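Local coordinates for protein dihydropteroate synthase (PDB 6PZ2) that catalyses the joining of p-aminobenzoic acid to a dihydropterin pyrophosphate to give dihydropteroate, a step in bacterial folate synthesis, at residues K147-M150 with E151-D155; C167-K171 with E172-L176; R194-N197 with E198-D201; Y8-R11 with T12-M15; K226-E229 with G230-T234. One frame throughout, in Å; residues are numbered along the deposited sequence.

In the fold
From the N terminus, interaction 4 comes first, where the lead-in 8-11 turns into strand 13-19. Interaction 1 begins helix 149-166, and interaction 2 carries the chain from that helix into strand 174-177. Interaction 3 continues helix 186-195 into a 3-10 segment, and interaction 5 starts helix 228-240 at the dimer interface. Each joins residues next to one another in sequence and so closes no more than a turn; the five lie in series, with none nested or crossed. On one flank of the TIM barrel, interactions 1 and 3 touch, binding two successive helices together, and Val175 of interaction 2 packs on Tyr8 of interaction 4. Interaction 5 stands apart, about 31 Å from interaction 2 between centres.

Interaction 1. Residues K147-M150 with E151-D155; sequences KDIM and ESIKD. With SO4 (sulfate ion), chain E.
Asp148 is the N-cap of helix 149-166, the connection of a beta-alpha-beta crossover between strands 133-137 and 174-177 of the TIM barrel, and its OD2 accepts from Glu151 N at 3.0 Å. The donor arrives on the anti side of the carboxylate, somewhat out of its plane. CG stands opposite the backbone N (chi1 175°), which brings the carboxylate back over the first turn. Its other oxygen, OD1, is taken by a salt bridge to Arg195, and that positive charge probably eases the nearness of the Glu151 carboxylate, whose OE2 lies 3.7 Å from Asp148 OD2. The carbonyl of Asp148 is used as well: Ser152 N donates to its O at 2.9 Å. Ser152 OG lies 3.0 Å from Asp148 O and equally close to O3 of a sulfate ion, so its single proton has a choice of acceptors. Lys147 N gives that same sulfate oxygen a nearly straight bond. Farther along, the Lys147 side chain runs past Ser152 to the next turn, where NZ forms a salt bridge of 2.9 Å with Asp155 OD2, met on its syn side. Regular helical bonds from Ile153 N to Ile149 O and from Lys154 N to Met150 O continue the series. On the buried flank, Ile149 and Ile153 lie side by side and point the same way, with CG1 of the former 3.9 Å from CD1 of the latter.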
# COMPACT_ATOMS: atom_id res chain seq x y z
N LYS A 147 11.87 -28.98 -3.33
CA LYS A 147 11.74 -28.55 -1.95
C LYS A 147 10.75 -27.39 -1.85
O LYS A 147 10.38 -26.76 -2.83
CB LYS A 147 13.03 -27.94 -1.40
CG LYS A 147 14.27 -28.81 -1.43
CD LYS A 147 15.47 -28.06 -0.89
CE LYS A 147 16.75 -28.87 -0.86
NZ LYS A 147 17.50 -28.63 0.40
N ASP A 148 10.40 -27.08 -0.61
CA ASP A 148 9.76 -25.84 -0.24
C ASP A 148 10.41 -24.69 -1.03
O ASP A 148 11.64 -24.53 -1.01
CB ASP A 148 9.86 -25.62 1.28
CG ASP A 148 9.31 -24.27 1.72
OD1 ASP A 148 8.09 -24.12 1.75
OD2 ASP A 148 10.13 -23.36 1.96
N ILE A 149 9.59 -23.89 -1.71
CA ILE A 149 10.09 -22.80 -2.53
C ILE A 149 10.97 -21.85 -1.71
O ILE A 149 12.01 -21.44 -2.21
CB ILE A 149 8.96 -22.05 -3.26
CG1 ILE A 149 9.53 -21.00 -4.22
CG2 ILE A 149 7.96 -21.43 -2.29
CD1 ILE A 149 8.58 -20.64 -5.31
N MET A 150 10.65 -21.54 -0.46
CA MET A 150 11.51 -20.59 0.25
C MET A 150 12.83 -21.25 0.67
O MET A 150 13.87 -20.57 0.78
CB MET A 150 10.81 -20.04 1.50
CG MET A 150 9.56 -19.26 1.18
SD MET A 150 9.83 -17.89 0.03
CE MET A 150 10.84 -16.82 1.04
N GLU A 151 12.80 -22.56 0.92
CA GLU A 151 14.04 -23.30 1.22
C GLU A 151 14.91 -23.29 -0.05
O GLU A 151 16.11 -23.08 0.11
CB GLU A 151 13.80 -24.74 1.68
CG GLU A 151 13.68 -24.98 3.19
CD GLU A 151 13.80 -23.79 4.15
OE1 GLU A 151 14.94 -23.45 4.54
OE2 GLU A 151 12.74 -23.23 4.53
N SER A 152 14.36 -23.51 -1.26
CA SER A 152 15.16 -23.50 -2.48
C SER A 152 15.82 -22.14 -2.67
O SER A 152 16.99 -22.08 -3.01
CB SER A 152 14.39 -23.82 -3.73
OG SER A 152 13.45 -24.83 -3.41
N ILE A 153 15.05 -21.08 -2.44
CA ILE A 153 15.53 -19.74 -2.68
C ILE A 153 16.70 -19.49 -1.73
O ILE A 153 17.76 -19.00 -2.15
CB ILE A 153 14.41 -18.69 -2.56
CG1 ILE A 153 13.48 -18.76 -3.77
CG2 ILE A 153 14.94 -17.28 -2.37
CD1 ILE A 153 12.13 -18.13 -3.51
N LYS A 154 16.53 -19.90 -0.49
CA LYS A 154 17.60 -19.66 0.48
C LYS A 154 18.85 -20.49 0.15
O LYS A 154 19.97 -20.01 0.36
CB LYS A 154 17.13 -19.98 1.90
CG LYS A 154 16.24 -18.93 2.54
CD LYS A 154 15.71 -19.42 3.86
CE LYS A 154 15.10 -18.34 4.73
NZ LYS A 154 14.79 -18.88 6.07
N ASP A 155 18.66 -21.72 -0.31
CA ASP A 155 19.78 -22.58 -0.70
C ASP A 155 20.57 -21.92 -1.84
O ASP A 155 21.82 -21.88 -1.85
CB ASP A 155 19.28 -23.96 -1.18
CG ASP A 155 18.82 -24.90 -0.07
OD1 ASP A 155 19.12 -24.62 1.10
OD2 ASP A 155 18.14 -25.91 -0.39
S SO4 E . 14.90 -27.66 -5.49
O1 SO4 E . 14.86 -29.14 -5.52
O2 SO4 E . 15.52 -27.19 -6.75
O3 SO4 E . 13.54 -27.08 -5.45
O4 SO4 E . 15.71 -27.26 -4.30

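Interaction 2. Residues C167-K171 with E172-L176; sequences CGVKK and EKIVL. With SO4 (sulfate ion), chain I.
Lys170 and Lys173 meet through backbone and side chain alike: Lys173 N donates to Lys170 O at 2.9 Å, and their aliphatic chains run side by side with the two CE atoms 4.1 Å apart. One residue later, Ile174 N repeats the bond to Lys171 O at 3.2 Å. Both bonds belong to a short 3-10 turn. A water lies within bonding distance of both Lys171 O and Ile174 O. Lys173 is bent at its second torsion (chi2 -61°), which lays the chain alongside Lys170 and lets NZ bond O2 of a sulfate ion at 2.6 Å. Lys170 NZ reaches toward the same anion, though its exact place is doubtful. Glu172 lies alongside Lys170, its OE1 4.0 Å from Lys170 CD. On the inner side, Val169 CG1 sits 4.2 Å from both Lys173 CB and Ile174 CG1.

The next shell fixes these groups. Lys173 NZ also donates to Asp131 O, while Val169 packs on Ala164 of helix 149-166 and on Ile127 of helix 123-129. Val134 pairs with the backbone of Lys173 and Val175, and the backbone of Leu176 is hydrogen-bonded to that of Leu207, across the seam that closes the barrel. Before the turn, Gly168, at positive phi, is the C-prime residue of a Schellman motif ending helix 149-166. The whole is an alpha-to-beta connection of a TIM barrel.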
# COMPACT_ATOMS: atom_id res chain seq x y z
N CYS A 167 35.59 -15.17 -4.32
CA CYS A 167 36.25 -14.20 -5.17
C CYS A 167 36.50 -12.91 -4.40
O CYS A 167 36.83 -11.88 -5.00
CB CYS A 167 35.50 -13.89 -6.46
SG CYS A 167 35.26 -15.36 -7.48
N GLY A 168 36.43 -13.01 -3.08
CA GLY A 168 36.80 -11.84 -2.23
C GLY A 168 35.78 -10.71 -2.17
O GLY A 168 36.12 -9.60 -1.73
N VAL A 169 34.51 -10.98 -2.53
CA VAL A 169 33.45 -9.99 -2.33
C VAL A 169 33.17 -9.86 -0.83
O VAL A 169 32.93 -10.82 -0.14
CB VAL A 169 32.19 -10.40 -3.10
CG1 VAL A 169 31.06 -9.42 -2.83
CG2 VAL A 169 32.45 -10.52 -4.60
N LYS A 170 33.16 -8.66 -0.29
CA LYS A 170 32.80 -8.51 1.13
C LYS A 170 31.29 -8.75 1.34
O LYS A 170 30.42 -8.41 0.52
CB LYS A 170 33.25 -7.14 1.61
CG LYS A 170 34.76 -7.04 1.79
CD LYS A 170 35.24 -5.66 2.14
CE LYS A 170 35.26 -4.74 0.95
NZ LYS A 170 35.53 -3.34 1.35
N LYS A 171 30.96 -9.33 2.49
CA LYS A 171 29.58 -9.63 2.88
C LYS A 171 28.72 -8.36 2.88
O LYS A 171 27.59 -8.40 2.46
CB LYS A 171 29.54 -10.28 4.26
CG LYS A 171 29.64 -11.80 4.22
CD LYS A 171 29.93 -12.46 5.55
CE LYS A 171 29.93 -13.97 5.42
NZ LYS A 171 30.06 -14.64 6.74
N GLU A 172 29.29 -7.23 3.25
CA GLU A 172 28.53 -6.02 3.36
C GLU A 172 28.15 -5.50 1.96
O GLU A 172 27.44 -4.52 1.86
CB GLU A 172 29.36 -4.97 4.10
CG GLU A 172 30.38 -4.34 3.18
CD GLU A 172 31.57 -3.74 3.89
OE1 GLU A 172 32.28 -4.50 4.59
OE2 GLU A 172 31.79 -2.52 3.74
N LYS A 173 28.63 -6.12 0.88
CA LYS A 173 28.36 -5.57 -0.44
C LYS A 173 27.14 -6.27 -1.05
O LYS A 173 26.76 -5.92 -2.17
CB LYS A 173 29.51 -5.83 -1.41
CG LYS A 173 30.80 -5.13 -1.06
CD LYS A 173 30.65 -3.63 -1.04
CE LYS A 173 32.00 -2.98 -0.87
NZ LYS A 173 31.98 -1.63 -1.44
N ILE A 174 26.64 -7.29 -0.38
CA ILE A 174 25.62 -8.12 -0.98
C ILE A 174 24.21 -7.70 -0.51
O ILE A 174 23.98 -7.37 0.66
CB ILE A 174 25.87 -9.60 -0.67
CG1 ILE A 174 27.18 -10.05 -1.33
CG2 ILE A 174 24.69 -10.47 -1.10
CD1 ILE A 174 27.66 -11.40 -0.84
N VAL A 175 23.32 -7.72 -1.50
CA VAL A 175 21.90 -7.51 -1.38
C VAL A 175 21.23 -8.72 -2.02
O VAL A 175 21.66 -9.10 -3.11
CB VAL A 175 21.50 -6.20 -2.09
CG1 VAL A 175 19.99 -6.01 -2.10
CG2 VAL A 175 22.14 -4.97 -1.46
N LEU A 176 20.18 -9.28 -1.42
CA LEU A 176 19.45 -10.41 -2.01
C LEU A 176 18.04 -10.00 -2.46
O LEU A 176 17.39 -9.14 -1.86
CB LEU A 176 19.33 -11.53 -0.97
CG LEU A 176 20.60 -11.92 -0.21
CD1 LEU A 176 20.28 -12.99 0.82
CD2 LEU A 176 21.68 -12.41 -1.16
S SO4 I . 35.34 -0.38 -0.45
O1 SO4 I . 36.60 -0.07 -1.17
O2 SO4 I . 34.53 -1.29 -1.30
O3 SO4 I . 34.61 0.88 -0.14
O4 SO4 I . 35.63 -1.14 0.79
O HOH W 1 25.13 -6.84 3.01

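Interaction 3. Residues R194-N197 with E198-D201; sequences RRLN and ELKD
Arg195 and Glu198 meet where helix 186-195 gives way to a 3-10 segment, and the arginine can be followed outward along the glutamate carboxylate. Its CB already lies 3.3 Å from Glu198 OE2, and CG and CD pass the same oxygen at slightly greater range. CG stands beside the backbone N (chi1 -61°) and the chain then bends at its third torsion, which turns NE back toward the glutamate. NE donates to OE2 at 2.7 Å, with the oxygen lying in the guanidinium plane. Beyond CZ, NH2 bonds OE1, also at 2.7 Å, on that oxygen's syn lone pair. This is a side-on, two-nitrogen grip, one nitrogen to each oxygen, although the planes of guanidinium and carboxylate are turned 41° apart and the fit is twisted rather than flat. The remaining nitrogen, NH1, forms a salt bridge with Glu191, a turn earlier in the helix.

The backbone beneath supports the grip: Glu198 N donates to Arg195 O at 2.8 Å. Leu199 N to Leu196 O and Lys200 N to Asn197 O carry on the same three-residue spacing. On the buried flank Leu196 CD1 meets Leu199 CD1 at 3.9 Å; Leu196 also leans on Pro178 and Val243, while Leu199 packs on Phe157 of helix 149-166. With both carboxylate oxygens engaged by two nitrogens, the rotation of the Glu198 carboxylate is fixed, and the arginine, shared between Glu198 and Glu191, would be expected to keep its charge and they theirs.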
# COMPACT_ATOMS: atom_id res chain seq x y z
N ARG A 194 4.05 -13.54 0.38
CA ARG A 194 3.45 -13.85 1.68
C ARG A 194 4.56 -14.20 2.69
O ARG A 194 4.50 -13.80 3.84
CB ARG A 194 2.41 -14.97 1.52
CG ARG A 194 1.40 -15.14 2.65
CD ARG A 194 0.67 -16.47 2.57
NE ARG A 194 0.09 -16.78 1.26
CZ ARG A 194 0.34 -17.88 0.56
NH1 ARG A 194 -0.24 -18.05 -0.62
NH2 ARG A 194 1.14 -18.81 1.04
N ARG A 195 5.58 -14.95 2.26
CA ARG A 195 6.58 -15.50 3.20
C ARG A 195 7.89 -14.71 3.19
O ARG A 195 8.87 -15.11 3.80
CB ARG A 195 6.79 -16.99 2.88
CG ARG A 195 5.52 -17.82 3.01
CD ARG A 195 5.71 -19.27 2.56
NE ARG A 195 6.73 -19.91 3.37
CZ ARG A 195 7.28 -21.07 3.07
NH1 ARG A 195 6.82 -21.73 2.03
NH2 ARG A 195 8.33 -21.49 3.76
N LEU A 196 7.89 -13.55 2.55
CA LEU A 196 9.10 -12.83 2.23
C LEU A 196 9.92 -12.59 3.49
O LEU A 196 11.14 -12.59 3.40
CB LEU A 196 8.75 -11.51 1.52
CG LEU A 196 9.91 -10.73 0.91
CD1 LEU A 196 10.61 -11.57 -0.16
CD2 LEU A 196 9.42 -9.42 0.30
N ASN A 197 9.28 -12.45 4.65
CA ASN A 197 10.02 -12.13 5.88
C ASN A 197 10.96 -13.27 6.26
O ASN A 197 11.91 -13.04 7.03
CB ASN A 197 9.12 -11.83 7.09
CG ASN A 197 8.43 -13.08 7.61
OD1 ASN A 197 7.59 -13.70 6.93
ND2 ASN A 197 8.85 -13.52 8.79
N GLU A 198 10.73 -14.50 5.79
CA GLU A 198 11.64 -15.64 6.11
C GLU A 198 13.06 -15.34 5.58
O GLU A 198 14.04 -15.87 6.09
CB GLU A 198 11.10 -16.96 5.53
CG GLU A 198 9.80 -17.47 6.15
CD GLU A 198 9.14 -18.69 5.50
OE1 GLU A 198 9.85 -19.57 4.97
OE2 GLU A 198 7.88 -18.75 5.48
N LEU A 199 13.21 -14.48 4.56
CA LEU A 199 14.53 -14.16 3.99
C LEU A 199 15.35 -13.31 4.96
O LEU A 199 16.56 -13.21 4.77
CB LEU A 199 14.44 -13.37 2.69
CG LEU A 199 13.83 -14.09 1.49
CD1 LEU A 199 14.13 -13.29 0.24
CD2 LEU A 199 14.33 -15.53 1.38
N LYS A 200 14.71 -12.69 5.95
CA LYS A 200 15.45 -11.86 6.90
C LYS A 200 16.46 -12.70 7.70
O LYS A 200 17.45 -12.17 8.17
CB LYS A 200 14.51 -11.15 7.87
CG LYS A 200 13.94 -9.81 7.41
CD LYS A 200 13.24 -9.05 8.54
CE LYS A 200 11.87 -9.61 8.87
NZ LYS A 200 11.47 -9.31 10.27
N ASP A 201 16.23 -14.00 7.85
CA ASP A 201 17.13 -14.88 8.64
C ASP A 201 18.53 -14.90 8.03
O ASP A 201 19.46 -15.20 8.76
CB ASP A 201 16.64 -16.33 8.73
CG ASP A 201 15.17 -16.49 9.12
OD1 ASP A 201 14.54 -15.48 9.49
OD2 ASP A 201 14.64 -17.62 9.02

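Interaction 4. Residues Y8-R11 with T12-M15; sequences YGKR and TYIM. With SO4 (sulfate ion), chain C.
Thr12 O accepts from Arg11 NH2 at 2.9 Å, a bond from a side chain to the carbonyl of the very next residue, with the donor tilted from the carbonyl plane. Arg11 CG sits between its own backbone N and carbonyl carbon (chi1 67°), and from there the extended chain crosses the Tyr13 side chain at about a right angle. CG rests over the face of the tyrosine ring in a CH-pi contact, 4.1 Å from the centroid. Farther out the guanidinium has Tyr13 beneath one of its faces, with CE1 of the ring 3.5 Å from Arg11 CZ and the two planes inclined by 37°. These residues form the lead-in to strand 13-19, a strand of the TIM barrel. There Tyr13 and Met15 pair with strand 245-248, and Asp50 both salt-bridges Arg11 NH1 and accepts from Ile14 N. A sulfate ion occupies the guanidinium edge: NE donates to O3 at 2.9 Å, NH1 to O2 over the same distance, the latter nearly straight. Lys10, stretched out, adds weak bonds from NZ to O3 and O4. The tyrosine hydroxyl lies 3.3 Å from sulfate O1 but bonds Asp7 O, and Phe6 stacks with the ring. Thr12 OG1 turns to Asp262 of helix 251-265.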
# COMPACT_ATOMS: atom_id res chain seq x y z
N TYR A 8 21.35 1.00 5.72
CA TYR A 8 20.23 0.06 5.72
C TYR A 8 19.52 0.03 7.07
O TYR A 8 20.16 -0.02 8.10
CB TYR A 8 20.70 -1.35 5.37
CG TYR A 8 21.08 -1.45 3.92
CD1 TYR A 8 20.15 -1.16 2.94
CD2 TYR A 8 22.37 -1.79 3.52
CE1 TYR A 8 20.46 -1.25 1.59
CE2 TYR A 8 22.70 -1.88 2.17
CZ TYR A 8 21.74 -1.63 1.21
OH TYR A 8 22.06 -1.66 -0.12
N GLY A 9 18.20 0.09 7.08
CA GLY A 9 17.51 0.09 8.36
C GLY A 9 17.01 1.48 8.74
O GLY A 9 16.03 1.61 9.46
N LYS A 10 17.63 2.52 8.21
CA LYS A 10 17.17 3.85 8.52
C LYS A 10 15.83 4.15 7.83
O LYS A 10 15.01 4.87 8.38
CB LYS A 10 18.20 4.87 8.07
CG LYS A 10 17.85 6.31 8.40
CD LYS A 10 18.61 7.30 7.56
CE LYS A 10 18.58 8.70 8.15
NZ LYS A 10 19.41 9.63 7.36
N ARG A 11 15.64 3.66 6.60
CA ARG A 11 14.44 3.92 5.83
C ARG A 11 14.43 2.97 4.62
O ARG A 11 15.35 2.17 4.45
CB ARG A 11 14.37 5.37 5.35
CG ARG A 11 15.43 5.74 4.32
CD ARG A 11 15.27 7.16 3.80
NE ARG A 11 16.30 7.63 2.88
CZ ARG A 11 16.25 7.56 1.55
NH1 ARG A 11 17.16 8.23 0.84
NH2 ARG A 11 15.33 6.83 0.93
N THR A 12 13.39 3.05 3.81
CA THR A 12 13.32 2.31 2.57
C THR A 12 13.95 3.18 1.48
O THR A 12 13.79 4.41 1.54
CB THR A 12 11.88 1.94 2.23
OG1 THR A 12 11.32 1.17 3.29
CG2 THR A 12 11.79 1.14 0.96
N TYR A 13 14.72 2.54 0.60
CA TYR A 13 15.43 3.18 -0.51
C TYR A 13 14.71 2.77 -1.79
O TYR A 13 14.12 1.68 -1.87
CB TYR A 13 16.93 2.82 -0.48
CG TYR A 13 17.64 3.33 0.75
CD1 TYR A 13 18.12 4.63 0.81
CD2 TYR A 13 17.72 2.57 1.89
CE1 TYR A 13 18.69 5.14 1.97
CE2 TYR A 13 18.30 3.05 3.05
CZ TYR A 13 18.76 4.35 3.10
OH TYR A 13 19.32 4.83 4.24
N ILE A 14 14.74 3.70 -2.73
CA ILE A 14 14.00 3.54 -3.94
C ILE A 14 14.97 3.44 -5.11
O ILE A 14 15.77 4.33 -5.34
CB ILE A 14 13.02 4.72 -4.15
CG1 ILE A 14 12.12 4.95 -2.93
CG2 ILE A 14 12.20 4.49 -5.41
CD1 ILE A 14 11.26 3.76 -2.57
N MET A 15 14.79 2.40 -5.90
CA MET A 15 15.56 2.21 -7.11
C MET A 15 14.64 2.49 -8.31
O MET A 15 13.69 1.78 -8.50
CB MET A 15 16.12 0.78 -7.17
CG MET A 15 16.68 0.33 -8.53
SD MET A 15 17.25 -1.41 -8.48
CE MET A 15 18.79 -1.11 -7.62
S SO4 C . 19.21 9.44 3.82
O1 SO4 C . 19.86 8.09 3.98
O2 SO4 C . 18.92 9.91 2.45
O3 SO4 C . 17.89 9.40 4.49
O4 SO4 C . 20.05 10.51 4.40

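Interaction 5. Residues K226-E229 with G230-T234; sequences KRLE and GTIAT. With SO4 (sulfate ion), chain G.
Helix 228-240 of the TIM barrel, which helps form the dimer interface, starts here: Arg227 is its N-cap residue, and its carbonyl O receives Thr231 N at 3.2 Å. Thr231 OG1 donates weakly to the same oxygen and accepts, also weakly, from Arg212 N. The pattern is repeated as Ile232 N donates to Leu228 O at 2.9 Å and Ala233 N to Glu229 O. On the side chains, Leu228 CD1 lies 3.9 Å from Ile232 CG1, the two crossing at a slant. Leu228 has CG opposite its backbone N (chi1 179°), which turns the branch toward Ile232, one turn on, although its CB starts out away. Ile232 then packs on Ile232 of the second subunit, and Ala233 on Val236 of that subunit.

The end of the Arg227 side chain leads away from the helix turn, and the side chain lies about 6 Å from the bound pteroic acid. Its guanidinium holds a sulfate ion edge-on, in plane: NH1 donates to O4 at 2.7 Å and NH2 to O3 at 3.0 Å, both nearly straight. NE bonds Val222 O and NH1 also bonds Arg212 O, so its position and rotation are fixed from several sides. Further along the turn, Thr234 OG1 donates to Thr231 O at 2.8 Å.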
# COMPACT_ATOMS: atom_id res chain seq x y z
N LYS A 226 -1.30 0.79 -15.33
CA LYS A 226 -2.48 0.95 -14.46
C LYS A 226 -2.45 -0.06 -13.30
O LYS A 226 -3.44 -0.17 -12.59
CB LYS A 226 -3.79 0.76 -15.24
CG LYS A 226 -4.06 1.75 -16.37
CD LYS A 226 -4.26 3.18 -15.92
CE LYS A 226 -5.54 3.79 -16.46
NZ LYS A 226 -5.50 3.97 -17.93
N ARG A 227 -1.35 -0.80 -13.09
CA ARG A 227 -1.24 -1.70 -11.94
C ARG A 227 -0.58 -1.00 -10.74
O ARG A 227 -0.23 -1.66 -9.79
CB ARG A 227 -0.46 -2.95 -12.34
CG ARG A 227 -1.10 -3.68 -13.52
CD ARG A 227 -0.21 -4.76 -14.09
NE ARG A 227 -0.93 -5.31 -15.23
CZ ARG A 227 -0.44 -6.19 -16.08
NH1 ARG A 227 0.75 -6.73 -15.89
NH2 ARG A 227 -1.16 -6.55 -17.12
N LEU A 228 -0.45 0.32 -10.78
CA LEU A 228 0.33 1.01 -9.73
C LEU A 228 -0.18 0.69 -8.31
O LEU A 228 0.66 0.58 -7.40
CB LEU A 228 0.26 2.52 -10.02
CG LEU A 228 0.99 3.41 -9.01
CD1 LEU A 228 2.40 2.90 -8.74
CD2 LEU A 228 1.03 4.83 -9.53
N GLU A 229 -1.50 0.55 -8.06
CA GLU A 229 -1.89 0.41 -6.66
C GLU A 229 -1.54 -1.00 -6.19
O GLU A 229 -1.19 -1.17 -5.03
CB GLU A 229 -3.29 0.86 -6.21
CG GLU A 229 -4.37 1.15 -7.21
CD GLU A 229 -4.20 2.25 -8.23
OE1 GLU A 229 -4.05 3.42 -7.83
OE2 GLU A 229 -4.24 1.90 -9.43
N GLY A 230 -1.52 -1.99 -7.08
CA GLY A 230 -0.98 -3.31 -6.71
C GLY A 230 0.49 -3.26 -6.32
O GLY A 230 0.94 -3.90 -5.36
N THR A 231 1.26 -2.50 -7.09
CA THR A 231 2.68 -2.40 -6.84
C THR A 231 2.89 -1.71 -5.49
O THR A 231 3.71 -2.13 -4.65
CB THR A 231 3.35 -1.60 -7.96
OG1 THR A 231 3.14 -2.30 -9.20
CG2 THR A 231 4.80 -1.32 -7.65
N ILE A 232 2.12 -0.65 -5.28
CA ILE A 232 2.19 0.04 -3.97
C ILE A 232 1.86 -0.94 -2.84
O ILE A 232 2.56 -0.97 -1.84
CB ILE A 232 1.31 1.30 -3.94
CG1 ILE A 232 1.92 2.36 -4.86
CG2 ILE A 232 1.14 1.82 -2.52
CD1 ILE A 232 1.04 3.56 -5.00
N ALA A 233 0.91 -1.84 -3.06
CA ALA A 233 0.60 -2.79 -2.01
C ALA A 233 1.83 -3.66 -1.72
O ALA A 233 2.16 -3.90 -0.53
CB ALA A 233 -0.59 -3.64 -2.40
N THR A 234 2.52 -4.13 -2.77
CA THR A 234 3.67 -5.03 -2.53
C THR A 234 4.86 -4.25 -1.95
O THR A 234 5.61 -4.78 -1.14
CB THR A 234 4.07 -5.75 -3.83
OG1 THR A 234 4.52 -4.76 -4.75
CG2 THR A 234 2.92 -6.52 -4.45
S SO4 G . 0.68 -9.13 -18.63
O1 SO4 G . 0.09 -10.17 -17.77
O2 SO4 G . 1.53 -9.82 -19.61
O3 SO4 G . -0.40 -8.39 -19.35
O4 SO4 G . 1.62 -8.25 -17.88